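Local coordinates for acyl carrier protein (Thermotoga maritima MSB8, PDB 6LVU) that probably carries the growing acyl chain during fatty acid biosynthesis, on a phosphopantetheine arm that is missing from this apo form, at residues S13-S16 / E17-V21; L41-V44 / D45-M48; S67-G70 / D71-Y75. All coordinates share one frame; numbering follows the deposited sequence.

Contact 1 of 3, residues S13-S16 / E17-V21. With ZN (zinc ion), chain D.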
loop_
_atom_site.group_PDB
_atom_site.type_symbol
_atom_site.label_atom_id
_atom_site.label_comp_id
_atom_site.label_asym_id
_atom_site.label_seq_id
_atom_site.Cartn_x
_atom_site.Cartn_y
_atom_site.Cartn_z
ATOM N N SER A 13 -1.399 8.697 0.311
ATOM C CA SER A 13 -1.215 9.651 -0.771
ATOM C C SER A 13 -0.792 8.941 -2.051
ATOM O O SER A 13 -1.332 9.204 -3.132
ATOM C CB SER A 13 -0.174 10.696 -0.357
ATOM O OG SER A 13 -0.698 11.532 0.671
ATOM N N ILE A 14 0.183 8.041 -1.949
ATOM C CA ILE A 14 0.643 7.325 -3.131
ATOM C C ILE A 14 -0.503 6.538 -3.754
ATOM O O ILE A 14 -0.678 6.547 -4.975
ATOM C CB ILE A 14 1.830 6.414 -2.770
ATOM C CG1 ILE A 14 3.046 7.266 -2.375
ATOM C CG2 ILE A 14 2.162 5.484 -3.897
ATOM C CD1 ILE A 14 4.158 6.466 -1.703
ATOM N N ILE A 15 -1.297 5.848 -2.924
ATOM C CA ILE A 15 -2.396 5.051 -3.472
ATOM C C ILE A 15 -3.388 5.956 -4.170
ATOM O O ILE A 15 -3.832 5.675 -5.293
ATOM C CB ILE A 15 -3.073 4.219 -2.365
ATOM C CG1 ILE A 15 -2.194 3.041 -1.962
ATOM C CG2 ILE A 15 -4.438 3.733 -2.823
ATOM C CD1 ILE A 15 -2.809 2.182 -0.860
ATOM N N SER A 16 -3.725 7.077 -3.530
ATOM C CA SER A 16 -4.653 8.035 -4.110
ATOM C C SER A 16 -4.098 8.625 -5.399
ATOM O O SER A 16 -4.835 8.784 -6.381
ATOM C CB SER A 16 -4.943 9.149 -3.106
ATOM O OG SER A 16 -5.913 10.049 -3.607
ATOM N N GLU A 17 -2.802 8.956 -5.420
ATOM C CA GLU A 17 -2.228 9.535 -6.635
ATOM C C GLU A 17 -2.274 8.543 -7.793
ATOM O O GLU A 17 -2.638 8.907 -8.916
ATOM C CB GLU A 17 -0.779 9.996 -6.395
ATOM C CG GLU A 17 -0.590 11.189 -5.434
ATOM C CD GLU A 17 0.868 11.376 -4.987
ATOM O OE1 GLU A 17 1.189 12.333 -4.227
ATOM O OE2 GLU A 17 1.707 10.558 -5.402
ATOM N N LYS A 18 -1.947 7.271 -7.538
ATOM C CA LYS A 18 -1.780 6.321 -8.631
ATOM C C LYS A 18 -3.052 5.557 -8.972
ATOM O O LYS A 18 -3.284 5.275 -10.148
ATOM C CB LYS A 18 -0.637 5.349 -8.328
ATOM C CG LYS A 18 0.716 6.005 -8.563
ATOM C CD LYS A 18 1.842 5.329 -7.836
ATOM C CE LYS A 18 3.168 6.021 -8.203
ATOM N NZ LYS A 18 3.893 6.635 -7.034
ATOM N N LEU A 19 -3.887 5.227 -7.994
ATOM C CA LEU A 19 -5.154 4.567 -8.303
ATOM C C LEU A 19 -6.252 5.550 -8.694
ATOM O O LEU A 19 -7.279 5.133 -9.239
ATOM C CB LEU A 19 -5.634 3.739 -7.113
ATOM C CG LEU A 19 -5.306 2.249 -7.039
ATOM C CD1 LEU A 19 -3.840 1.953 -7.304
ATOM C CD2 LEU A 19 -5.720 1.726 -5.673
ATOM N N GLY A 20 -6.080 6.833 -8.409
ATOM C CA GLY A 20 -7.055 7.814 -8.820
ATOM C C GLY A 20 -8.240 7.930 -7.899
ATOM O O GLY A 20 -9.167 8.700 -8.195
ATOM N N VAL A 21 -8.234 7.212 -6.789
ATOM C CA VAL A 21 -9.328 7.266 -5.848
ATOM C C VAL A 21 -9.080 8.419 -4.895
ATOM O O VAL A 21 -7.957 8.898 -4.735
ATOM C CB VAL A 21 -9.480 5.940 -5.083
ATOM C CG1 VAL A 21 -9.519 4.776 -6.043
ATOM C CG2 VAL A 21 -8.338 5.791 -4.096
HETATM ZN ZN ZN D . 3.304 11.136 -4.333
#
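Helix 4-19 ends here in a C-terminal turn broken by a glycine, and Ser16 reaches past it to Val21. Glu17 N bonds to Ser13 O, Lys18 N to Ile14 O, and Leu19 N to Ile15 O at 2.7 Å. The next rung, Gly20 N to Ser16 O, is weak at 3.1 Å and bent to 134°. Gly20 has left the helix with a positive phi of 82°, where a CB would be jammed against the carbonyl oxygen of Leu19. Beyond it, the Ser16 hydroxyl takes over: OG lies anti to the backbone N (chi1 -176°) and donates to Val21 O at 2.6 Å, almost straight down the carbonyl, tying the departing chain back to the turn it has just left.

One helical face is oily. Ile15 and Leu19 run side by side, CG2 of Ile15 resting 3.7 Å from CD2 of Leu19, and both pack on helix 42-54, Ile15 on Phe50 and Leu19 on Leu46. Lys18 lies alongside Ile14, pointing the same way, its chain bent at the last torsion and its NZ 3.8 Å from Ile14 CG2; that amine forms a long, weak ion pair with Asp49.

Glu17 sits on the solvent side. Its chain is extended beyond CG, and both carboxylate oxygens grip a zinc ion, OE2 at 2.0 Å and OE1 at 2.4 Å. This chelation fixes the rotation of the carboxylate. Nearby, the Ser13 hydroxyl bonds to Glu23, in the loop after the helix. Taken together, this is a helix C-terminus ended by a glycine in the left-handed region, here closing the first helix of the acyl carrier protein bundle.

Contact 2 of 3, residues L41-V44 / D45-M48. With ZN (zinc ion), chain E.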
loop_
_atom_site.group_PDB
_atom_site.type_symbol
_atom_site.label_atom_id
_atom_site.label_comp_id
_atom_site.label_asym_id
_atom_site.label_seq_id
_atom_site.Cartn_x
_atom_site.Cartn_y
_atom_site.Cartn_z
ATOM N N LEU A 41 -2.549 -6.514 -11.063
ATOM C CA LEU A 41 -1.284 -6.038 -11.609
ATOM C C LEU A 41 -0.794 -4.777 -10.921
ATOM O O LEU A 41 0.415 -4.530 -10.876
ATOM C CB LEU A 41 -1.431 -5.731 -13.099
ATOM C CG LEU A 41 -1.602 -6.883 -14.071
ATOM C CD1 LEU A 41 -3.071 -7.219 -14.192
ATOM C CD2 LEU A 41 -1.015 -6.486 -15.415
ATOM N N ASP A 42 -1.715 -3.991 -10.372
ATOM C CA ASP A 42 -1.375 -2.683 -9.837
ATOM C C ASP A 42 -0.479 -2.782 -8.616
ATOM O O ASP A 42 0.273 -1.844 -8.326
ATOM C CB ASP A 42 -2.644 -1.911 -9.484
ATOM C CG ASP A 42 -3.486 -1.596 -10.695
ATOM O OD1 ASP A 42 -2.922 -1.596 -11.804
ATOM O OD2 ASP A 42 -4.698 -1.330 -10.539
ATOM N N LEU A 43 -0.528 -3.897 -7.889
ATOM C CA LEU A 43 0.115 -3.895 -6.582
ATOM C C LEU A 43 1.640 -3.931 -6.699
ATOM O O LEU A 43 2.333 -3.322 -5.878
ATOM C CB LEU A 43 -0.428 -5.064 -5.745
ATOM C CG LEU A 43 -0.055 -5.276 -4.266
ATOM C CD1 LEU A 43 1.345 -5.765 -4.106
ATOM C CD2 LEU A 43 -0.219 -4.008 -3.459
ATOM N N VAL A 44 2.195 -4.563 -7.741
ATOM C CA VAL A 44 3.656 -4.638 -7.813
ATOM C C VAL A 44 4.268 -3.265 -8.126
ATOM O O VAL A 44 5.328 -2.921 -7.599
ATOM C CB VAL A 44 4.122 -5.728 -8.796
ATOM C CG1 VAL A 44 4.127 -5.236 -10.199
ATOM C CG2 VAL A 44 5.523 -6.204 -8.416
ATOM N N ASP A 45 3.602 -2.461 -8.962
ATOM C CA ASP A 45 4.062 -1.083 -9.139
ATOM C C ASP A 45 3.907 -0.280 -7.861
ATOM O O ASP A 45 4.812 0.489 -7.505
ATOM C CB ASP A 45 3.320 -0.390 -10.279
ATOM C CG ASP A 45 4.037 0.872 -10.742
ATOM O OD1 ASP A 45 3.450 1.966 -10.625
ATOM O OD2 ASP A 45 5.186 0.777 -11.215
ATOM N N LEU A 46 2.769 -0.417 -7.172
ATOM C CA LEU A 46 2.594 0.273 -5.902
ATOM C C LEU A 46 3.705 -0.096 -4.935
ATOM O O LEU A 46 4.328 0.774 -4.319
ATOM C CB LEU A 46 1.227 -0.050 -5.304
ATOM C CG LEU A 46 -0.006 0.485 -6.032
ATOM C CD1 LEU A 46 -1.281 -0.120 -5.438
ATOM C CD2 LEU A 46 -0.068 2.004 -5.986
ATOM N N VAL A 47 3.995 -1.388 -4.818
ATOM C CA VAL A 47 5.012 -1.850 -3.883
ATOM C C VAL A 47 6.380 -1.279 -4.229
ATOM O O VAL A 47 7.130 -0.867 -3.341
ATOM C CB VAL A 47 5.015 -3.385 -3.830
ATOM C CG1 VAL A 47 6.343 -3.882 -3.381
ATOM C CG2 VAL A 47 3.954 -3.835 -2.855
ATOM N N MET A 48 6.731 -1.250 -5.519
ATOM C CA MET A 48 8.009 -0.646 -5.874
ATOM C C MET A 48 8.031 0.836 -5.533
ATOM O O MET A 48 9.080 1.380 -5.168
ATOM C CB MET A 48 8.306 -0.848 -7.357
ATOM C CG MET A 48 9.368 -1.897 -7.613
ATOM S SD MET A 48 9.439 -2.258 -9.367
ATOM C CE MET A 48 7.804 -2.948 -9.578
HETATM ZN ZN ZN E . 6.199 2.612 -9.873
HETATM O O HOH W 1 4.479 4.062 -10.359
#
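Leu43 and Val47 press together one turn apart (i to i+4) on the inner side of helix 42-54, part of the acyl carrier protein helix bundle; the segment lies next in the chain to Ser40, the predicted phosphopantetheine attachment serine. CD1 of Leu43 is only 3.5 Å from CG2 of Val47, tighter than normal van der Waals contact, and the two side chains cross at a slant. Leu43 gets there because its CG lies opposite the backbone N (chi1 -174°), which swings the branched end along the helix toward the next turn. Leu63 lies against Leu43 and Val58 against Val47, so loop residues cover this side. Leu46, like Val47, is buried: its CG sits 3.3 Å from Asp42 O, the same carbonyl that receives Leu46 N at 3.1 Å in a bond lying in the carbonyl plane, and the methyls beyond meet Lys18 and Leu19. Cut back to an alanine, Leu46 would probably open a gap between the two helices and leave Leu19 and the aliphatic part of Lys18 without this partner from helix 42-54.

The exposed pair, Val44 and Met48, is looser. They run side by side with CG2 of Val44 no nearer than 4.1 Å to Met48 CE, though Leu63 also touches Val44. The one close approach is to the backbone: a bend at the last torsion of Met48 (chi3 -64°) folds its methyl CE back over the turn, to 3.2 Å from Val44 O. Asp42 OD2 accepts a hydrogen bond from Asp39 N in the preceding loop.

Asp45 turns its carboxylate toward a zinc ion, which Asp49, one turn further along the helix, also binds through OD1. The metal bond of Asp45 is made by OD2, at 2.5 Å, and a water oxygen binds the same zinc at 2.3 Å.

Contact 3 of 3, residues S67-G70 / D71-Y75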
loop_
_atom_site.group_PDB
_atom_site.type_symbol
_atom_site.label_atom_id
_atom_site.label_comp_id
_atom_site.label_asym_id
_atom_site.label_seq_id
_atom_site.Cartn_x
_atom_site.Cartn_y
_atom_site.Cartn_z
ATOM N N SER A 67 -3.477 -7.815 1.289
ATOM C CA SER A 67 -4.870 -7.690 0.892
ATOM C C SER A 67 -5.436 -6.301 1.120
ATOM O O SER A 67 -6.197 -5.811 0.285
ATOM C CB SER A 67 -5.709 -8.720 1.661
ATOM O OG SER A 67 -7.075 -8.627 1.320
ATOM N N THR A 68 -5.044 -5.623 2.194
ATOM C CA THR A 68 -5.594 -4.324 2.557
ATOM C C THR A 68 -4.501 -3.264 2.622
ATOM O O THR A 68 -3.301 -3.558 2.568
ATOM C CB THR A 68 -6.291 -4.366 3.917
ATOM O OG1 THR A 68 -5.311 -4.622 4.926
ATOM C CG2 THR A 68 -7.343 -5.433 3.950
ATOM N N VAL A 69 -4.944 -2.014 2.754
ATOM C CA VAL A 69 -4.015 -0.911 2.967
ATOM C C VAL A 69 -3.223 -1.129 4.250
ATOM O O VAL A 69 -2.008 -0.917 4.287
ATOM C CB VAL A 69 -4.780 0.425 2.998
ATOM C CG1 VAL A 69 -3.876 1.562 3.457
ATOM C CG2 VAL A 69 -5.360 0.720 1.645
ATOM N N GLY A 70 -3.901 -1.581 5.311
ATOM C CA GLY A 70 -3.220 -1.841 6.570
ATOM C C GLY A 70 -2.124 -2.879 6.452
ATOM O O GLY A 70 -1.109 -2.792 7.152
ATOM N N ASP A 71 -2.296 -3.852 5.554
ATOM C CA ASP A 71 -1.257 -4.855 5.322
ATOM C C ASP A 71 0.020 -4.209 4.820
ATOM O O ASP A 71 1.125 -4.571 5.248
ATOM C CB ASP A 71 -1.733 -5.885 4.298
ATOM C CG ASP A 71 -2.686 -6.894 4.882
ATOM O OD1 ASP A 71 -2.715 -7.022 6.121
ATOM O OD2 ASP A 71 -3.400 -7.565 4.096
ATOM N N ILE A 72 -0.108 -3.287 3.857
ATOM C CA ILE A 72 1.038 -2.560 3.319
ATOM C C ILE A 72 1.736 -1.781 4.422
ATOM O O ILE A 72 2.954 -1.860 4.592
ATOM C CB ILE A 72 0.600 -1.619 2.183
ATOM C CG1 ILE A 72 0.195 -2.408 0.956
ATOM C CG2 ILE A 72 1.692 -0.611 1.857
ATOM C CD1 ILE A 72 -0.848 -1.704 0.139
ATOM N N VAL A 73 0.959 -1.003 5.180
ATOM C CA VAL A 73 1.555 -0.216 6.258
ATOM C C VAL A 73 2.304 -1.125 7.218
ATOM O O VAL A 73 3.484 -0.886 7.536
ATOM C CB VAL A 73 0.472 0.598 6.985
ATOM C CG1 VAL A 73 1.105 1.437 8.062
ATOM C CG2 VAL A 73 -0.290 1.456 6.012
ATOM N N SER A 74 1.666 -2.223 7.656
ATOM C CA SER A 74 2.313 -3.099 8.630
ATOM C C SER A 74 3.562 -3.745 8.051
ATOM O O SER A 74 4.574 -3.883 8.742
ATOM C CB SER A 74 1.352 -4.173 9.129
ATOM O OG SER A 74 0.464 -3.619 10.089
ATOM N N TYR A 75 3.519 -4.141 6.782
ATOM C CA TYR A 75 4.725 -4.688 6.189
ATOM C C TYR A 75 5.837 -3.643 6.159
ATOM O O TYR A 75 6.986 -3.943 6.500
ATOM C CB TYR A 75 4.419 -5.236 4.798
ATOM C CG TYR A 75 5.493 -6.143 4.263
ATOM C CD1 TYR A 75 5.378 -7.524 4.365
ATOM C CD2 TYR A 75 6.637 -5.622 3.663
ATOM C CE1 TYR A 75 6.375 -8.363 3.878
ATOM C CE2 TYR A 75 7.639 -6.454 3.175
ATOM C CZ TYR A 75 7.501 -7.819 3.283
ATOM O OH TYR A 75 8.503 -8.634 2.789
#
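Thr68 and Asp71 form a capping box, a local contact at the N-terminus of helix 69-79, the last helix of the carrier fold. Thr68 is the N-cap. Its OG1 is tucked between its own backbone N and carbonyl carbon (chi1 66°), a rotation that aims the oxygen down the helix axis at Asp71 N, which it meets at 3.2 Å. Asp71 answers in the other direction. Its OD2 accepts two amides: Ser67 N at 2.8 Å, through the lone pair that points away from OD1, and Thr68 N at 3.2 Å, from above the carboxylate, 50° out of its plane. Two donors on one oxygen fix the rotation of the carboxylate, and its negative charge, placed at the positive end of the helix dipole, is likely to be favoured there.

The backbone ladder starts poorly, since both Asp71 N and Ile72 N make weak bonds to Thr68 O, and firms up with the next rung. Backbone bonds from Ser67 to Leu32 and from Val69 to Ala30 tie the cap to the long loop after helix 4-19. On the buried side Val69 packs against Phe8 and Ile15 of that helix, while Val73 N bonds straight to Val69 O at 3.1 Å and Val69 CG1 lies 4.4 Å from Val73 CG2.

From the N terminus, contact 1 ends helix 4-19, contact 2 lies in the first turns of helix 42-54 and contact 3 starts helix 69-79. Each joins neighbouring turns of the chain, so none closes a long loop; they stand in series, without nesting or crossing. The ties between them are made in the core. Contacts 1 and 2 meet where Leu19 CD1 packs on Leu46 CD1 at 3.8 Å, and contacts 1 and 3 where Ile15 CD1 reaches Val69 CG2 at 3.9 Å. Helix 4-19 thus touches both others here, whereas contacts 2 and 3 come within about 4 Å at their nearest atoms without touching, their centres about 13 Å apart.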